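Local coordinates for 7beta-hydroxysteroid dehydrogenase (Collinsella aerofaciens, PDB 5FYD), which catalyses the NADPH-dependent reduction of the 7-oxo group of 7-oxolithocholate to give ursodeoxycholate, at residues Glu182-Gly187 and Leu229-Gly234. Residues are numbered along the deposited sequence; the frame is centred on the assembly and turned at random.
Sequences EVITLG and LSVIAG
Val183 and Thr185 bind the backbone of Leu229-Ala233 through both their N-H and C=O groups. Val183 N donates to Leu229 O and Thr185 N to Val231 O (2.8 Å). In return Val231 N donates to Val183 O, and Ala233 N to Thr185 O (2.9 Å, N-H...O angle 170°). The same four carbonyls each take a longer CA-H...O contact. This is parallel pairing between the last two strands of the seven-stranded Rossmann sheet of the short-chain dehydrogenases. Strand 230-232 forms one edge of the sheet within the chain; Gly234 then takes the N-cap position of helix 235-247, which carries the NADP-binding Ser240.

On the face of Val183 and Thr185 a water is shared by Thr185 OG1 (2.6 Å), Ser230 OG (2.8 Å) and Val231 O. Ser230 OG also hydrogen-bonds Glu168 OE2 of helix 154-173.

The other face is mainly apolar. Ile184 CG1 lies anti to its N (chi1 -177°), and chi2 near 109° carries CD1 to Val231 CG1 (3.6 Å) and Ala233 CB. Leu186 CD2 packs on Ala233 CB too, at 3.8 Å. Glu182 runs extended and obliquely past Val231, its OE2 3.6 Å from Val231 CG2. With an alanine here, a gap would probably open beside Val231 CG2.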
loop_
_atom_site.group_PDB
_atom_site.type_symbol
_atom_site.label_atom_id
_atom_site.label_comp_id
_atom_site.label_asym_id
_atom_site.label_seq_id
_atom_site.Cartn_x
_atom_site.Cartn_y
_atom_site.Cartn_z
ATOM N N GLU A 182 -20.251 3.477 -19.530
ATOM C CA GLU A 182 -18.837 3.437 -19.885
ATOM C C GLU A 182 -18.082 2.637 -18.843
ATOM O O GLU A 182 -18.439 2.653 -17.669
ATOM C CB GLU A 182 -18.274 4.849 -19.946
ATOM C CG GLU A 182 -16.834 4.983 -20.440
ATOM C CD GLU A 182 -16.253 6.343 -20.091
ATOM O OE1 GLU A 182 -16.995 7.358 -20.156
ATOM O OE2 GLU A 182 -15.074 6.383 -19.698
ATOM N N VAL A 183 -17.067 1.924 -19.286
ATOM C CA VAL A 183 -16.039 1.423 -18.372
ATOM C C VAL A 183 -14.737 2.162 -18.606
ATOM O O VAL A 183 -14.301 2.336 -19.748
ATOM C CB VAL A 183 -15.856 -0.105 -18.429
ATOM C CG1 VAL A 183 -15.686 -0.650 -19.845
ATOM C CG2 VAL A 183 -14.700 -0.562 -17.521
ATOM N N ILE A 184 -14.119 2.597 -17.512
ATOM C CA ILE A 184 -12.808 3.230 -17.560
ATOM C C ILE A 184 -11.837 2.281 -16.866
ATOM O O ILE A 184 -12.050 1.911 -15.713
ATOM C CB ILE A 184 -12.785 4.642 -16.947
ATOM C CG1 ILE A 184 -11.382 5.260 -17.114
ATOM C CG2 ILE A 184 -13.198 4.683 -15.474
ATOM C CD1 ILE A 184 -11.312 6.375 -18.104
ATOM N N THR A 185 -10.769 1.927 -17.568
ATOM C CA THR A 185 -9.774 0.985 -17.091
ATOM C C THR A 185 -8.526 1.750 -16.633
ATOM O O THR A 185 -7.908 2.475 -17.424
ATOM C CB THR A 185 -9.438 -0.029 -18.197
ATOM O OG1 THR A 185 -10.605 -0.835 -18.465
ATOM C CG2 THR A 185 -8.304 -0.909 -17.787
ATOM N N LEU A 186 -8.173 1.596 -15.357
ATOM C CA LEU A 186 -7.105 2.380 -14.741
ATOM C C LEU A 186 -5.827 1.583 -14.691
ATOM O O LEU A 186 -5.851 0.370 -14.563
ATOM C CB LEU A 186 -7.478 2.750 -13.323
ATOM C CG LEU A 186 -8.833 3.441 -13.149
ATOM C CD1 LEU A 186 -9.000 3.895 -11.702
ATOM C CD2 LEU A 186 -8.997 4.577 -14.129
ATOM N N GLY A 187 -4.708 2.284 -14.760
ATOM C CA GLY A 187 -3.429 1.693 -14.489
ATOM C C GLY A 187 -3.024 2.164 -13.108
ATOM O O GLY A 187 -3.849 2.369 -12.222
ATOM N N LEU A 229 -17.261 3.562 -25.331
ATOM C CA LEU A 229 -17.759 2.479 -24.469
ATOM C C LEU A 229 -16.732 2.029 -23.417
ATOM O O LEU A 229 -17.063 1.786 -22.246
ATOM C CB LEU A 229 -18.178 1.275 -25.315
ATOM C CG LEU A 229 -19.139 1.512 -26.496
ATOM C CD1 LEU A 229 -19.460 0.205 -27.199
ATOM C CD2 LEU A 229 -20.403 2.203 -26.045
ATOM N N SER A 230 -15.511 1.875 -23.869
ATOM C CA SER A 230 -14.448 1.267 -23.093
ATOM C C SER A 230 -13.172 2.077 -23.294
ATOM O O SER A 230 -12.610 2.119 -24.399
ATOM C CB SER A 230 -14.257 -0.168 -23.538
ATOM O OG SER A 230 -13.305 -0.837 -22.737
ATOM N N VAL A 231 -12.710 2.687 -22.219
ATOM C CA VAL A 231 -11.634 3.674 -22.263
ATOM C C VAL A 231 -10.561 3.199 -21.328
ATOM O O VAL A 231 -10.843 2.743 -20.224
ATOM C CB VAL A 231 -12.126 5.038 -21.761
ATOM C CG1 VAL A 231 -10.994 6.080 -21.671
ATOM C CG2 VAL A 231 -13.264 5.531 -22.647
ATOM N N ILE A 232 -9.320 3.296 -21.783
ATOM C CA ILE A 232 -8.166 3.094 -20.904
ATOM C C ILE A 232 -7.698 4.482 -20.483
ATOM O O ILE A 232 -7.417 5.309 -21.332
ATOM C CB ILE A 232 -7.055 2.301 -21.603
ATOM C CG1 ILE A 232 -7.527 0.855 -21.838
ATOM C CG2 ILE A 232 -5.775 2.294 -20.751
ATOM C CD1 ILE A 232 -6.671 0.071 -22.783
ATOM N N ALA A 233 -7.608 4.742 -19.186
ATOM C CA ALA A 233 -7.236 6.078 -18.701
ATOM C C ALA A 233 -5.783 6.371 -18.989
ATOM O O ALA A 233 -4.906 5.585 -18.648
ATOM C CB ALA A 233 -7.507 6.202 -17.209
ATOM N N GLY A 234 -5.549 7.507 -19.638
ATOM C CA GLY A 234 -4.218 8.026 -19.866
ATOM C C GLY A 234 -3.631 7.525 -21.173
ATOM O O GLY A 234 -3.781 6.367 -21.537
HETATM O O HOH W 1 -11.858 0.040 -20.537
#